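Local structure of glutamyl endopeptidase (Staphylococcus epidermidis, 6U1B) at residues K4-C9 with G195-Y200; I35-G40 with G63-P68. The protein probably cleaves proteins after glutamate, and also after aspartate, as a secreted serine endopeptidase of the S1B family. The protein carries 2 engineered substitutions. One frame throughout, in Å; residues are numbered along the deposited sequence.

Contact 1 (K4-C9 with G195-Y200); sequences KSYPSC and GVCNKY. Engineered in segment 4-9: Cys9 (natural residue Val). Engineered in segment 195-200: Cys197 (natural residue Asp).
A disulfide between Cys9 and Cys197, both engineered, ties the irregular N-terminal segment 4-9 to the end of strand 188-196 in the C-terminal barrel of this chymotrypsin-like protease, where the chain turns back through a classic beta bulge: Lys199 and Tyr200 face Val196, whose O accepts from both of their backbone N atoms. From Cys9 the side chain reaches straight across. Its CB lies 3.7 Å from Asn198 OD1; its SG, placed anti to the carbonyl carbon (chi1 -43°), passes 3.6 Å from Val196 C and joins Cys197 SG with a chi3 of -84°, near the 90° of a relaxed disulfide. Cys197 SG in turn lies 3.6 Å from Tyr6 CE2, at the ring edge, a sulfur-aromatic contact made beside the ring and not over a face. One face of that ring is met by Ser8 O from its own segment. Pro7, between Tyr6 and Ser8 in sequence, has its side chain about 4 Å from that of Ser177, the predicted nucleophile, at the nearest atoms. Asn62 of the second subunit hydrogen-bonds through ND2 to Gly195 O and through OD1 to Cys197 N. Beyond the sulfurs, a water in the Tyr6 ring plane bridges Tyr6 OH (2.8 Å) and Asn198 OD1 (2.7 Å), donating to the amide oxygen.

Contact 2 (I35-G40 with G63-P68); sequences IPIDGG and GAKGNP
A fully stretched Ile37 side chain, CG1 trans to the backbone N (chi1 178°) and chi2 also extended, sends CD1 out toward Lys65, whose own chain runs straight beyond CG and crosses the isoleucine at about a right angle. Ile37 CD1 touches Lys65 CE at 3.8 Å, so the aliphatic part of the lysine covers the isoleucine while the ammonium group carries on to Asp38. There Lys65 NZ donates to Asp38 OD2 over 3.2 Å, on the syn lone pair, a salt bridge at the exposed margin of the contact, where Lys4 of the second subunit lies against Ile37 and Asp38. Deeper in, Ile35 points its CG2 branch at the backbone, 3.5 Å from Gly63 O. Gly63 has no side chain and meets Ile35 and Ile37 through its backbone. Its carbonyl is also held by a water, 2.7 Å from Gly63 O, which donates to it and to Pro36 O and so joins the two backbones without a direct bond. Asp38 and Lys65 each stand in a type I' turn, Ile37 to Gly40 and Ala64 to Asn67. Ile71, just before strand 72-75, packs on both Ile35 and Ala64. The first turn is the hairpin link between strands 30-37 and 40-50 of the N-terminal barrel; the second lies between helix 58-61, which carries the predicted catalytic His59, and strand 72-75.

From the N terminus, segment 4-9 precedes strand 16-19 and meets residues 195-200 only after almost the whole chain has passed, so contact 1 closes a loop of 185 residues. Contact 2 is nested within it, closing a much shorter loop of 22 residues that holds strands 40-50 and 53-56 and helix 58-61. Contact 1 fastens the N-terminal segment to the C-terminal barrel; contact 2 joins a hairpin of the N-terminal barrel to the turn after helix 58-61. The two contacts do not touch: their centres are about 23 Å apart and their nearest atoms about 10 Å. Both reach the second subunit, where Asn198 ND2 of contact 1 makes a weak hydrogen bond to Lys65 O of the neighbouring chain.

Contact 1 (K4-C9 with G195-Y200)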
ATOM      1  N   LYS A   4      -6.965   8.533   7.941  1.00 32.70           N
ATOM      2  CA  LYS A   4      -7.841   7.413   7.597  1.00 31.23           C
ATOM      3  C   LYS A   4      -7.331   6.682   6.356  1.00 33.97           C
ATOM      4  O   LYS A   4      -6.563   7.248   5.567  1.00 28.53           O
ATOM      5  CB  LYS A   4      -9.277   7.892   7.371  1.00 29.03           C
ATOM      6  CG  LYS A   4     -10.084   8.037   8.653  1.00 35.44           C
ATOM      7  CD  LYS A   4     -11.546   8.341   8.356  1.00 31.34           C
ATOM      8  CE  LYS A   4     -12.439   8.027   9.560  1.00 29.22           C
ATOM      9  NZ  LYS A   4     -12.120   8.883  10.749  1.00 33.92           N
ATOM     10  N   SER A   5      -7.744   5.424   6.196  1.00 28.71           N
ATOM     11  CA  SER A   5      -7.319   4.612   5.063  1.00 27.39           C
ATOM     12  C   SER A   5      -8.346   3.511   4.839  1.00 24.99           C
ATOM     13  O   SER A   5      -9.157   3.203   5.716  1.00 19.73           O
ATOM     14  CB  SER A   5      -5.920   4.016   5.283  1.00 23.15           C
ATOM     15  OG  SER A   5      -5.941   3.019   6.288  1.00 27.04           O
ATOM     16  N   TYR A   6      -8.313   2.930   3.641  1.00 20.89           N
ATOM     17  CA  TYR A   6      -9.182   1.805   3.287  1.00 18.01           C
ATOM     18  C   TYR A   6      -8.376   0.871   2.394  1.00 16.25           C
ATOM     19  O   TYR A   6      -8.557   0.832   1.171  1.00 15.79           O
ATOM     20  CB  TYR A   6     -10.461   2.298   2.607  1.00 14.88           C
ATOM     21  CG  TYR A   6     -11.602   1.296   2.584  1.00 16.59           C
ATOM     22  CD1 TYR A   6     -12.290   0.971   3.749  1.00 17.51           C
ATOM     23  CD2 TYR A   6     -11.994   0.686   1.397  1.00 14.85           C
ATOM     24  CE1 TYR A   6     -13.341   0.059   3.730  1.00 16.65           C
ATOM     25  CE2 TYR A   6     -13.038  -0.229   1.363  1.00 15.26           C
ATOM     26  CZ  TYR A   6     -13.714  -0.536   2.530  1.00 15.87           C
ATOM     27  OH  TYR A   6     -14.754  -1.446   2.498  1.00 14.91           O
ATOM     28  N   PRO A   7      -7.441   0.119   2.981  1.00 18.69           N
ATOM     29  CA  PRO A   7      -6.520  -0.680   2.153  1.00 16.20           C
ATOM     30  C   PRO A   7      -7.180  -1.845   1.433  1.00 13.00           C
ATOM     31  O   PRO A   7      -6.653  -2.277   0.402  1.00 12.88           O
ATOM     32  CB  PRO A   7      -5.477  -1.179   3.163  1.00 18.58           C
ATOM     33  CG  PRO A   7      -6.235  -1.243   4.460  1.00 15.93           C
ATOM     34  CD  PRO A   7      -7.163  -0.028   4.421  1.00 13.67           C
ATOM     35  N   SER A   8      -8.299  -2.380   1.923  1.00 11.22           N
ATOM     36  CA  SER A   8      -8.873  -3.534   1.245  1.00 12.99           C
ATOM     37  C   SER A   8     -10.393  -3.514   1.372  1.00 12.64           C
ATOM     38  O   SER A   8     -10.979  -2.692   2.082  1.00 16.07           O
ATOM     39  CB  SER A   8      -8.263  -4.837   1.763  1.00 10.91           C
ATOM     40  OG  SER A   8      -8.721  -5.131   3.057  1.00 13.27           O
ATOM     41  N   CYS A   9     -11.027  -4.432   0.654  1.00 10.67           N
ATOM     42  CA  CYS A   9     -12.384  -4.222   0.174  1.00 15.35           C
ATOM     43  C   CYS A   9     -13.340  -5.312   0.622  1.00 16.54           C
ATOM     44  O   CYS A   9     -13.004  -6.503   0.590  1.00 15.86           O
ATOM     45  CB  CYS A   9     -12.388  -4.160  -1.347  1.00 14.56           C
ATOM     46  SG  CYS A   9     -11.016  -3.186  -2.027  1.00 14.14           S
ATOM     47  N   GLY A 195      -5.998  -4.404  -2.182  1.00 11.89           N
ATOM     48  CA  GLY A 195      -7.023  -4.725  -3.155  1.00  9.55           C
ATOM     49  C   GLY A 195      -7.373  -3.511  -3.982  1.00  9.90           C
ATOM     50  O   GLY A 195      -6.801  -2.434  -3.819  1.00 11.64           O
ATOM     51  N   VAL A 196      -8.328  -3.712  -4.888  1.00 12.85           N
ATOM     52  CA  VAL A 196      -8.899  -2.650  -5.715  1.00 11.07           C
ATOM     53  C   VAL A 196     -10.409  -2.705  -5.524  1.00 12.22           C
ATOM     54  O   VAL A 196     -11.054  -3.677  -5.935  1.00 14.23           O
ATOM     55  CB  VAL A 196      -8.524  -2.798  -7.197  1.00 13.04           C
ATOM     56  CG1 VAL A 196      -9.361  -1.854  -8.056  1.00 10.57           C
ATOM     57  CG2 VAL A 196      -7.025  -2.522  -7.404  1.00 10.91           C
ATOM     58  N   CYS A 197     -10.971  -1.695  -4.871  1.00 12.59           N
ATOM     59  CA  CYS A 197     -12.383  -1.761  -4.501  1.00 13.63           C
ATOM     60  C   CYS A 197     -13.281  -1.332  -5.676  1.00 16.86           C
ATOM     61  O   CYS A 197     -12.969  -0.368  -6.368  1.00 19.12           O
ATOM     62  CB  CYS A 197     -12.653  -0.885  -3.275  1.00 12.84           C
ATOM     63  SG  CYS A 197     -11.616  -1.246  -1.810  1.00 14.87           S
ATOM     64  N   ASN A 198     -14.372  -2.055  -5.932  1.00 17.14           N
ATOM     65  CA  ASN A 198     -14.672  -3.335  -5.309  1.00 17.72           C
ATOM     66  C   ASN A 198     -14.527  -4.445  -6.348  1.00 18.75           C
ATOM     67  O   ASN A 198     -15.508  -5.094  -6.711  1.00 22.15           O
ATOM     68  CB  ASN A 198     -16.093  -3.345  -4.734  1.00 17.15           C
ATOM     69  CG  ASN A 198     -16.242  -2.460  -3.525  1.00 18.49           C
ATOM     70  OD1 ASN A 198     -15.395  -2.462  -2.628  1.00 20.92           O
ATOM     71  ND2 ASN A 198     -17.337  -1.701  -3.479  1.00 18.27           N
ATOM     72  N   LYS A 199     -13.310  -4.662  -6.836  1.00 14.04           N
ATOM     73  CA  LYS A 199     -13.074  -5.646  -7.883  1.00 15.33           C
ATOM     74  C   LYS A 199     -12.442  -6.918  -7.355  1.00 18.70           C
ATOM     75  O   LYS A 199     -12.828  -8.019  -7.769  1.00 14.03           O
ATOM     76  CB  LYS A 199     -12.166  -5.071  -8.974  1.00 18.62           C
ATOM     77  CG  LYS A 199     -12.517  -3.659  -9.412  1.00 22.88           C
ATOM     78  CD  LYS A 199     -13.923  -3.572  -9.957  1.00 25.76           C
ATOM     79  CE  LYS A 199     -14.003  -4.008 -11.410  1.00 35.48           C
ATOM     80  NZ  LYS A 199     -14.873  -3.073 -12.188  1.00 34.96           N
ATOM     81  N   TYR A 200     -11.479  -6.777  -6.451  1.00 13.55           N
ATOM     82  CA  TYR A 200     -10.673  -7.889  -5.981  1.00 11.85           C
ATOM     83  C   TYR A 200      -9.830  -7.413  -4.807  1.00 14.22           C
ATOM     84  O   TYR A 200      -9.672  -6.212  -4.582  1.00 14.08           O
ATOM     85  CB  TYR A 200      -9.772  -8.445  -7.089  1.00 13.13           C
ATOM     86  CG  TYR A 200      -8.721  -7.499  -7.664  1.00 15.09           C
ATOM     87  CD1 TYR A 200      -7.536  -7.217  -6.971  1.00 13.60           C
ATOM     88  CD2 TYR A 200      -8.888  -6.926  -8.926  1.00 13.24           C
ATOM     89  CE1 TYR A 200      -6.559  -6.361  -7.512  1.00 13.71           C
ATOM     90  CE2 TYR A 200      -7.916  -6.074  -9.469  1.00 12.11           C
ATOM     91  CZ  TYR A 200      -6.753  -5.803  -8.762  1.00 12.41           C
ATOM     92  OH  TYR A 200      -5.786  -4.977  -9.305  1.00  9.74           O
TER
HETATM   93  O   HOH W   1     -15.859  -2.181  -0.014  1.00 23.56           O

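Contact 2 (I35-G40 with G63-P68)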
ATOM      1  N   ILE A  35       0.786  -1.829  17.062  1.00 13.15           N
ATOM      2  CA  ILE A  35       1.832  -0.820  17.000  1.00 12.22           C
ATOM      3  C   ILE A  35       1.281   0.494  17.549  1.00 14.34           C
ATOM      4  O   ILE A  35       0.360   1.071  16.956  1.00 14.17           O
ATOM      5  CB  ILE A  35       2.366  -0.612  15.571  1.00 16.68           C
ATOM      6  CG1 ILE A  35       2.900  -1.917  14.975  1.00  9.93           C
ATOM      7  CG2 ILE A  35       3.452   0.469  15.573  1.00 11.78           C
ATOM      8  CD1 ILE A  35       3.299  -1.819  13.487  1.00  9.48           C
ATOM      9  N   PRO A  36       1.793   1.005  18.669  1.00 14.89           N
ATOM     10  CA  PRO A  36       1.354   2.329  19.133  1.00 19.00           C
ATOM     11  C   PRO A  36       1.955   3.414  18.251  1.00 15.84           C
ATOM     12  O   PRO A  36       3.147   3.387  17.935  1.00 17.30           O
ATOM     13  CB  PRO A  36       1.876   2.406  20.575  1.00 15.77           C
ATOM     14  CG  PRO A  36       3.014   1.464  20.619  1.00 18.85           C
ATOM     15  CD  PRO A  36       2.745   0.378  19.599  1.00 15.28           C
ATOM     16  N   ILE A  37       1.115   4.357  17.837  1.00 17.30           N
ATOM     17  CA  ILE A  37       1.548   5.431  16.952  1.00 24.22           C
ATOM     18  C   ILE A  37       0.637   6.632  17.169  1.00 23.18           C
ATOM     19  O   ILE A  37      -0.585   6.486  17.278  1.00 19.49           O
ATOM     20  CB  ILE A  37       1.555   4.970  15.476  1.00 21.58           C
ATOM     21  CG1 ILE A  37       1.975   6.121  14.546  1.00 19.75           C
ATOM     22  CG2 ILE A  37       0.199   4.355  15.092  1.00 16.90           C
ATOM     23  CD1 ILE A  37       2.211   5.697  13.093  1.00 18.32           C
ATOM     24  N   ASP A  38       1.249   7.817  17.266  1.00 22.94           N
ATOM     25  CA  ASP A  38       0.528   9.091  17.355  1.00 24.84           C
ATOM     26  C   ASP A  38      -0.541   9.069  18.451  1.00 23.98           C
ATOM     27  O   ASP A  38      -1.697   9.442  18.237  1.00 26.83           O
ATOM     28  CB  ASP A  38      -0.084   9.453  16.000  1.00 21.65           C
ATOM     29  CG  ASP A  38       0.974   9.673  14.922  1.00 33.28           C
ATOM     30  OD1 ASP A  38       0.602   9.972  13.761  1.00 39.10           O
ATOM     31  OD2 ASP A  38       2.184   9.550  15.229  1.00 41.84           O
ATOM     32  N   GLY A  39      -0.153   8.586  19.635  1.00 25.57           N
ATOM     33  CA  GLY A  39      -1.069   8.465  20.752  1.00 19.49           C
ATOM     34  C   GLY A  39      -2.103   7.362  20.643  1.00 22.83           C
ATOM     35  O   GLY A  39      -2.746   7.031  21.651  1.00 20.90           O
ATOM     36  N   GLY A  40      -2.296   6.788  19.454  1.00 25.43           N
ATOM     37  CA  GLY A  40      -3.260   5.726  19.243  1.00 22.64           C
ATOM     38  C   GLY A  40      -2.579   4.423  18.870  1.00 17.51           C
ATOM     39  O   GLY A  40      -1.483   4.143  19.363  1.00 17.14           O
ATOM     40  N   GLY A  63       4.645   1.301  10.475  1.00 13.46           N
ATOM     41  CA  GLY A  63       4.042   1.983  11.602  1.00 11.20           C
ATOM     42  C   GLY A  63       4.981   2.181  12.766  1.00 12.29           C
ATOM     43  O   GLY A  63       4.746   3.064  13.590  1.00 16.41           O
ATOM     44  N   ALA A  64       6.033   1.374  12.852  1.00 13.48           N
ATOM     45  CA  ALA A  64       7.044   1.489  13.893  1.00 13.79           C
ATOM     46  C   ALA A  64       8.013   2.637  13.650  1.00 14.98           C
ATOM     47  O   ALA A  64       8.874   2.881  14.502  1.00 15.14           O
ATOM     48  CB  ALA A  64       7.838   0.183  14.008  1.00 11.04           C
ATOM     49  N   LYS A  65       7.913   3.315  12.507  1.00 12.41           N
ATOM     50  CA  LYS A  65       8.781   4.447  12.175  1.00 17.20           C
ATOM     51  C   LYS A  65      10.260   4.080  12.303  1.00 15.57           C
ATOM     52  O   LYS A  65      11.070   4.839  12.836  1.00 18.74           O
ATOM     53  CB  LYS A  65       8.435   5.666  13.033  1.00 17.87           C
ATOM     54  CG  LYS A  65       6.992   6.146  12.855  1.00 20.39           C
ATOM     55  CD  LYS A  65       6.779   7.538  13.437  1.00 20.87           C
ATOM     56  CE  LYS A  65       5.306   7.936  13.401  1.00 21.51           C
ATOM     57  NZ  LYS A  65       5.069   9.281  13.987  1.00 28.71           N
ATOM     58  N   GLY A  66      10.615   2.887  11.819  1.00 17.85           N
ATOM     59  CA  GLY A  66      11.993   2.452  11.756  1.00 12.94           C
ATOM     60  C   GLY A  66      12.485   1.685  12.965  1.00 17.02           C
ATOM     61  O   GLY A  66      13.562   1.079  12.896  1.00 18.82           O
ATOM     62  N   ASN A  67      11.736   1.685  14.068  1.00 14.97           N
ATOM     63  CA  ASN A  67      12.169   1.035  15.307  1.00 18.27           C
ATOM     64  C   ASN A  67      11.389  -0.254  15.559  1.00 13.88           C
ATOM     65  O   ASN A  67      10.257  -0.198  16.065  1.00 15.70           O
ATOM     66  CB  ASN A  67      11.989   2.001  16.481  1.00 15.78           C
ATOM     67  CG  ASN A  67      12.330   1.365  17.830  1.00 20.03           C
ATOM     68  OD1 ASN A  67      12.777   0.217  17.908  1.00 19.35           O
ATOM     69  ND2 ASN A  67      12.144   2.131  18.898  1.00 20.05           N
ATOM     70  N   PRO A  68      11.960  -1.438  15.302  1.00 15.58           N
ATOM     71  CA  PRO A  68      11.172  -2.680  15.457  1.00 14.69           C
ATOM     72  C   PRO A  68      10.601  -2.895  16.850  1.00 16.97           C
ATOM     73  O   PRO A  68       9.583  -3.591  16.980  1.00 13.67           O
ATOM     74  CB  PRO A  68      12.175  -3.786  15.090  1.00 17.16           C
ATOM     75  CG  PRO A  68      13.207  -3.095  14.238  1.00 19.76           C
ATOM     76  CD  PRO A  68      13.331  -1.717  14.834  1.00 13.87           C
TER
HETATM   77  O   HOH W   2       5.093   3.748  16.165  1.00 19.48           O